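Side-chain contacts in SM80.1 Vicilin (Solanum melongena, PDB 5VF5), which probably serves as a storage protein of the eggplant seed and is built from two cupin domains, with copper bound in one of them: residues N312-V315 with G316-L319; A355-N359 with I360-I364. All coordinates share one frame; numbering follows the deposited sequence.

Overall arrangement
Both contacts are local and lie in the second cupin domain, their centres 29 Å apart and their nearest atoms about 18 Å apart. Contact 1 is the tight turn between strands 307-313 and 318-321; it is partly buried, lying about 12 Å from the centre of the chain. Contact 2 lies at the surface, about 30 Å from that centre, in the loop that leads from strand 351-353 to helix 366-373. In each, a short polar side chain bonds to backbone N-H: the carboxylate of Asp317 in contact 1, the amide of Asn359 in contact 2. Leucines accompany the first, whereas arginines and a tryptophan accompany the second.

Contact 1: N312-V315 with G316-L319; sequences NLNV and GDVL
A type II beta turn from Asn314 to Asp317 joins strands 307-313 and 318-321 of the second cupin domain. It is closed by the bond from Asp317 N to Asn314 O (3.0 Å), and Gly316 takes its third position with a positive phi of 89°, as is usual in this turn type. The Asp317 side chain reaches across to the opposite arm. Its CG sits beside its own backbone N (chi1 -69°), which brings OD2 within 2.8 Å of Asn314 N; the bond is fairly straight (157° at the hydrogen), though it comes from above the carboxylate plane. The other oxygen, OD1, takes a water at 2.7 Å that also donates to Val315 O, tying the carboxylate to the crest of the turn. Towards the strands, Leu313 lays CD2 against Asp317 CB (3.8 Å) and CD1 near Leu319 CB (4.2 Å). Asn314 ND2 hydrogen-bonds to Asn274 OD1. Beyond the turn, Lys15 forms a salt bridge with Asp317 OD2, and the backbone N of Ser16 bonds to OD1. Each oxygen of this buried carboxylate therefore has two partners, an environment that would be expected to stabilise its negative charge and fix the rotation of the group.

Contact 2: A355-N359 with I360-I364; sequences AGREN and IWRNI
Asn359 and Trp361 meet at the start of the 3-10 segment 360-362, where the amide of Asn359 is set against the edge of the indole, the two planes 43° apart. The amide stands between its own backbone N and carbonyl carbon (chi1 82°), a position from which it serves both sides of the loop. Forward, OD1 accepts the N-H of Trp361 at 2.9 Å, closing an Asx turn, and lies near the ring plane 3.2 Å from Trp361 CD1. Backward, ND2 donates to Gly356 O (2.7 Å), close to the direction of that C=O bond. The N-H of Trp361 comes from above the amide carbonyl plane, and the two bonds together restrict the rotation of the amide. The backbone adds a beta turn, Arg362 N donating to Asn359 O at 3.1 Å.

Arg362 runs back across Asn359 at about a right angle. Bent at chi2 and chi3, it folds towards Arg357, where NH1 donates a hydrogen bond to Arg357 O (2.8 Å); the oxygen lies in the guanidinium plane, although the N-H comes from above the carbonyl plane. Arg362 is deposited in two conformers, so its bond and charge contacts are less certain than those of Asn359. In this one the guanidinium groups of Arg357 and Arg362 are nearly perpendicular, with NH1 of each 4.1 Å apart, and Glu358 OE1, at a like distance from Arg362 NH1, would add at most a charge attraction, since no N-H points at it.

On one face of the indole lies Ile364 CD1, 3.5 Å above the plane and offset toward the rim. The ring also meets Phe373 of helix 366-373 and Phe384 of helix 377-385, while Lys369 of the former helix donates to the carbonyls of Trp361 and Ile364. Ile360 bonds through its backbone to Phe353, joining the loop to strand 351-353.

Contact 1: N312-V315 with G316-L319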
ATOM      1  N   ASN A 312       1.974 -16.059   9.734  1.00 14.46           N
ATOM      2  CA  ASN A 312       0.593 -15.687   9.703  1.00 15.49           C
ATOM      3  C   ASN A 312       0.496 -14.197   9.559  1.00 15.75           C
ATOM      4  O   ASN A 312       1.348 -13.448  10.052  1.00 19.28           O
ATOM      5  CB  ASN A 312      -0.102 -16.251  10.963  1.00 20.62           C
ATOM      6  CG  ASN A 312      -0.221 -17.792  10.854  1.00 21.04           C
ATOM      7  OD1 ASN A 312       0.726 -18.522  11.169  1.00 30.79           O
ATOM      8  ND2 ASN A 312      -1.296 -18.258  10.230  1.00 30.04           N
ATOM      9  N   LEU A 313      -0.501 -13.788   8.788  1.00 14.45           N
ATOM     10  CA  LEU A 313      -0.793 -12.407   8.543  1.00 13.22           C
ATOM     11  C   LEU A 313      -2.168 -11.996   9.040  1.00 12.97           C
ATOM     12  O   LEU A 313      -3.161 -12.688   8.778  1.00 16.49           O
ATOM     13  CB  LEU A 313      -0.699 -12.117   7.031  1.00 13.95           C
ATOM     14  CG  LEU A 313       0.678 -12.181   6.432  1.00 15.12           C
ATOM     15  CD1 LEU A 313       0.582 -12.218   4.921  1.00 15.41           C
ATOM     16  CD2 LEU A 313       1.505 -10.986   6.914  1.00 18.26           C
ATOM     17  N   ASN A 314      -2.210 -10.847   9.699  1.00 13.48           N
ATOM     18  CA  ASN A 314      -3.416 -10.269  10.250  1.00 13.25           C
ATOM     19  C   ASN A 314      -3.604  -8.869   9.689  1.00 12.63           C
ATOM     20  O   ASN A 314      -2.678  -8.269   9.104  1.00 12.25           O
ATOM     21  CB  ASN A 314      -3.269 -10.088  11.778  1.00 16.98           C
ATOM     22  CG  ASN A 314      -2.778 -11.302  12.466  1.00 19.72           C
ATOM     23  OD1 ASN A 314      -1.882 -11.214  13.340  1.00 24.10           O
ATOM     24  ND2 ASN A 314      -3.350 -12.438  12.128  1.00 23.42           N
ATOM     25  N   VAL A 315      -4.787  -8.326   9.921  1.00 14.98           N
ATOM     26  CA  VAL A 315      -5.114  -6.989   9.445  1.00 13.68           C
ATOM     27  C   VAL A 315      -4.041  -5.970   9.873  1.00 13.54           C
ATOM     28  O   VAL A 315      -3.653  -5.917  11.030  1.00 16.07           O
ATOM     29  CB  VAL A 315      -6.517  -6.555   9.887  1.00 16.27           C
ATOM     30  CG1 VAL A 315      -6.737  -5.072   9.608  1.00 17.12           C
ATOM     31  CG2 VAL A 315      -7.575  -7.380   9.196  1.00 17.76           C
ATOM     32  N   GLY A 316      -3.551  -5.206   8.894  1.00 11.99           N
ATOM     33  CA  GLY A 316      -2.556  -4.154   9.117  1.00 14.10           C
ATOM     34  C   GLY A 316      -1.101  -4.621   9.030  1.00 11.48           C
ATOM     35  O   GLY A 316      -0.190  -3.798   9.015  1.00 13.67           O
ATOM     36  N   ASP A 317      -0.881  -5.932   8.960  1.00 10.61           N
ATOM     37  CA  ASP A 317       0.451  -6.471   8.785  1.00 11.37           C
ATOM     38  C   ASP A 317       0.898  -6.294   7.346  1.00 11.18           C
ATOM     39  O   ASP A 317       0.062  -6.269   6.417  1.00 13.10           O
ATOM     40  CB  ASP A 317       0.494  -7.971   9.073  1.00 12.33           C
ATOM     41  CG  ASP A 317       0.289  -8.328  10.539  1.00 13.48           C
ATOM     42  OD1 ASP A 317       0.380  -7.455  11.435  1.00 14.83           O
ATOM     43  OD2 ASP A 317       0.037  -9.541  10.749  1.00 14.05           O
ATOM     44  N   VAL A 318       2.193  -6.232   7.159  1.00 10.72           N
ATOM     45  CA  VAL A 318       2.842  -6.170   5.854  1.00  9.82           C
ATOM     46  C   VAL A 318       3.750  -7.363   5.610  1.00  9.27           C
ATOM     47  O   VAL A 318       4.505  -7.784   6.495  1.00 10.66           O
ATOM     48  CB  VAL A 318       3.612  -4.842   5.720  1.00 12.53           C
ATOM     49  CG1 VAL A 318       4.572  -4.836   4.553  1.00 12.95           C
ATOM     50  CG2 VAL A 318       2.627  -3.688   5.641  1.00 13.66           C
ATOM     51  N   LEU A 319       3.707  -7.897   4.391  1.00 10.15           N
ATOM     52  CA  LEU A 319       4.689  -8.841   3.932  1.00  9.66           C
ATOM     53  C   LEU A 319       5.339  -8.291   2.681  1.00  9.85           C
ATOM     54  O   LEU A 319       4.625  -7.930   1.748  1.00 10.52           O
ATOM     55  CB  LEU A 319       4.070 -10.186   3.599  1.00 10.41           C
ATOM     56  CG  LEU A 319       5.036 -11.297   3.216  1.00 11.11           C
ATOM     57  CD1 LEU A 319       5.987 -11.706   4.331  1.00 12.21           C
ATOM     58  CD2 LEU A 319       4.275 -12.508   2.716  1.00 12.30           C
TER
HETATM   59  O   HOH W   1      -1.751  -6.875  12.983  0.50 16.64           O

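Contact 2: A355-N359 with I360-I364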
ATOM      1  N   ALA A 355       1.224 -24.113 -10.126  1.00 10.71           N
ATOM      2  CA  ALA A 355       0.276 -25.255 -10.112  1.00 11.84           C
ATOM      3  C   ALA A 355      -1.034 -24.723 -10.650  1.00 13.48           C
ATOM      4  O   ALA A 355      -1.213 -23.517 -10.739  1.00 13.72           O
ATOM      5  CB  ALA A 355       0.086 -25.763  -8.710  1.00 12.50           C
ATOM      6  N   GLY A 356      -1.940 -25.622 -10.987  1.00 14.29           N
ATOM      7  CA  GLY A 356      -3.232 -25.232 -11.537  1.00 15.26           C
ATOM      8  C   GLY A 356      -3.268 -25.434 -13.032  1.00 15.07           C
ATOM      9  O   GLY A 356      -2.247 -25.668 -13.684  1.00 16.83           O
ATOM     10  N   ARG A 357      -4.476 -25.365 -13.593  1.00 13.66           N
ATOM     11  CA  ARG A 357      -4.642 -25.621 -15.032  1.00 14.93           C
ATOM     12  C   ARG A 357      -3.769 -24.683 -15.858  1.00 14.71           C
ATOM     13  O   ARG A 357      -3.104 -25.098 -16.775  1.00 18.00           O
ATOM     14  CB  ARG A 357      -6.148 -25.605 -15.359  1.00 17.51           C
ATOM     15  CG  ARG A 357      -6.444 -25.619 -16.826  1.00 20.10           C
ATOM     16  CD  ARG A 357      -7.938 -25.783 -17.029  1.00 25.99           C
ATOM     17  NE  ARG A 357      -8.330 -27.184 -17.122  1.00 33.06           N
ATOM     18  CZ  ARG A 357      -8.138 -27.964 -18.196  1.00 38.81           C
ATOM     19  NH1 ARG A 357      -7.486 -27.519 -19.277  1.00 41.49           N
ATOM     20  NH2 ARG A 357      -8.561 -29.218 -18.162  1.00 48.01           N
ATOM     21  N   GLU A 358      -3.776 -23.397 -15.524  1.00 12.70           N
ATOM     22  CA  GLU A 358      -2.880 -22.416 -16.132  1.00 14.56           C
ATOM     23  C   GLU A 358      -1.665 -22.218 -15.257  1.00 14.21           C
ATOM     24  O   GLU A 358      -1.760 -21.606 -14.205  1.00 14.15           O
ATOM     25  CB  GLU A 358      -3.584 -21.091 -16.310  1.00 15.27           C
ATOM     26  CG  GLU A 358      -4.752 -21.150 -17.270  1.00 16.52           C
ATOM     27  CD  GLU A 358      -4.369 -21.259 -18.733  1.00 19.15           C
ATOM     28  OE1 GLU A 358      -3.194 -21.423 -19.121  1.00 23.64           O
ATOM     29  OE2 GLU A 358      -5.284 -21.206 -19.546  1.00 19.22           O
ATOM     30  N   ASN A 359      -0.528 -22.746 -15.698  1.00 13.02           N
ATOM     31  CA  ASN A 359       0.715 -22.621 -14.948  1.00 12.41           C
ATOM     32  C   ASN A 359       1.898 -22.732 -15.879  1.00 11.80           C
ATOM     33  O   ASN A 359       1.724 -23.101 -17.038  1.00 12.94           O
ATOM     34  CB  ASN A 359       0.760 -23.634 -13.810  1.00 13.62           C
ATOM     35  CG  ASN A 359       1.195 -25.002 -14.240  1.00 15.66           C
ATOM     36  OD1 ASN A 359       2.344 -25.334 -14.105  1.00 22.13           O
ATOM     37  ND2 ASN A 359       0.301 -25.791 -14.709  1.00 27.42           N
ATOM     38  N   ILE A 360       3.112 -22.463 -15.398  1.00 11.39           N
ATOM     39  CA  ILE A 360       4.260 -22.471 -16.275  1.00 11.79           C
ATOM     40  C   ILE A 360       4.521 -23.805 -16.947  1.00 11.92           C
ATOM     41  O   ILE A 360       5.043 -23.840 -18.065  1.00 12.33           O
ATOM     42  CB  ILE A 360       5.520 -21.954 -15.594  1.00 14.18           C
ATOM     43  CG1 ILE A 360       5.906 -22.815 -14.397  1.00 14.74           C
ATOM     44  CG2 ILE A 360       5.323 -20.478 -15.237  1.00 16.81           C
ATOM     45  CD1 ILE A 360       7.270 -22.509 -13.833  1.00 19.97           C
ATOM     46  N   TRP A 361       4.158 -24.907 -16.286  1.00 10.66           N
ATOM     47  CA  TRP A 361       4.448 -26.234 -16.827  1.00 12.21           C
ATOM     48  C   TRP A 361       3.616 -26.544 -18.065  1.00 12.87           C
ATOM     49  O   TRP A 361       3.975 -27.433 -18.860  1.00 14.08           O
ATOM     50  CB  TRP A 361       4.309 -27.316 -15.770  1.00 14.32           C
ATOM     51  CG  TRP A 361       5.349 -27.199 -14.708  1.00 12.71           C
ATOM     52  CD1 TRP A 361       5.214 -26.580 -13.505  1.00 14.49           C
ATOM     53  CD2 TRP A 361       6.666 -27.711 -14.742  1.00 11.53           C
ATOM     54  NE1 TRP A 361       6.353 -26.673 -12.784  1.00 14.33           N
ATOM     55  CE2 TRP A 361       7.283 -27.356 -13.523  1.00 12.00           C
ATOM     56  CE3 TRP A 361       7.408 -28.426 -15.680  1.00 13.48           C
ATOM     57  CZ2 TRP A 361       8.585 -27.699 -13.230  1.00 14.07           C
ATOM     58  CZ3 TRP A 361       8.703 -28.761 -15.371  1.00 13.62           C
ATOM     59  CH2 TRP A 361       9.288 -28.373 -14.180  1.00 13.90           C
ATOM     60  N   ARG A 362       2.539 -25.794 -18.270  1.00 13.18           N
ATOM     61  CA  ARG A 362       1.766 -25.893 -19.528  0.50 13.00           C
ATOM     62  C   ARG A 362       2.645 -25.623 -20.743  1.00 14.47           C
ATOM     63  O   ARG A 362       2.334 -26.092 -21.858  1.00 17.46           O
ATOM     64  CB  ARG A 362       0.569 -24.895 -19.583  0.50 13.02           C
ATOM     65  CG  ARG A 362      -0.588 -25.222 -18.671  0.50 11.49           C
ATOM     66  CD  ARG A 362      -1.353 -26.485 -19.087  0.50 12.63           C
ATOM     67  NE  ARG A 362      -2.066 -26.354 -20.360  0.50 15.65           N
ATOM     68  CZ  ARG A 362      -3.285 -25.847 -20.495  0.50 14.94           C
ATOM     69  NH1 ARG A 362      -3.956 -25.412 -19.428  0.50 14.15           N
ATOM     70  NH2 ARG A 362      -3.843 -25.790 -21.704  0.50 17.33           N
ATOM     71  N   ASN A 363       3.692 -24.828 -20.532  1.00 12.44           N
ATOM     72  CA  ASN A 363       4.595 -24.360 -21.587  1.00 12.91           C
ATOM     73  C   ASN A 363       5.954 -25.033 -21.548  1.00 12.36           C
ATOM     74  O   ASN A 363       6.927 -24.508 -22.127  1.00 15.00           O
ATOM     75  CB  ASN A 363       4.663 -22.861 -21.507  1.00 13.65           C
ATOM     76  CG  ASN A 363       3.332 -22.231 -21.833  1.00 17.38           C
ATOM     77  OD1 ASN A 363       2.706 -22.628 -22.817  1.00 19.18           O
ATOM     78  ND2 ASN A 363       2.825 -21.364 -20.956  1.00 24.81           N
ATOM     79  N   ILE A 364       5.999 -26.217 -20.913  1.00 13.99           N
ATOM     80  CA  ILE A 364       7.206 -27.045 -20.860  1.00 13.04           C
ATOM     81  C   ILE A 364       6.840 -28.386 -21.491  1.00 14.22           C
ATOM     82  O   ILE A 364       5.815 -28.958 -21.151  1.00 17.51           O
ATOM     83  CB  ILE A 364       7.734 -27.178 -19.412  1.00 14.12           C
ATOM     84  CG1 ILE A 364       8.153 -25.770 -18.945  1.00 14.17           C
ATOM     85  CG2 ILE A 364       8.885 -28.171 -19.353  1.00 14.45           C
ATOM     86  CD1 ILE A 364       8.654 -25.667 -17.530  1.00 15.06           C
TER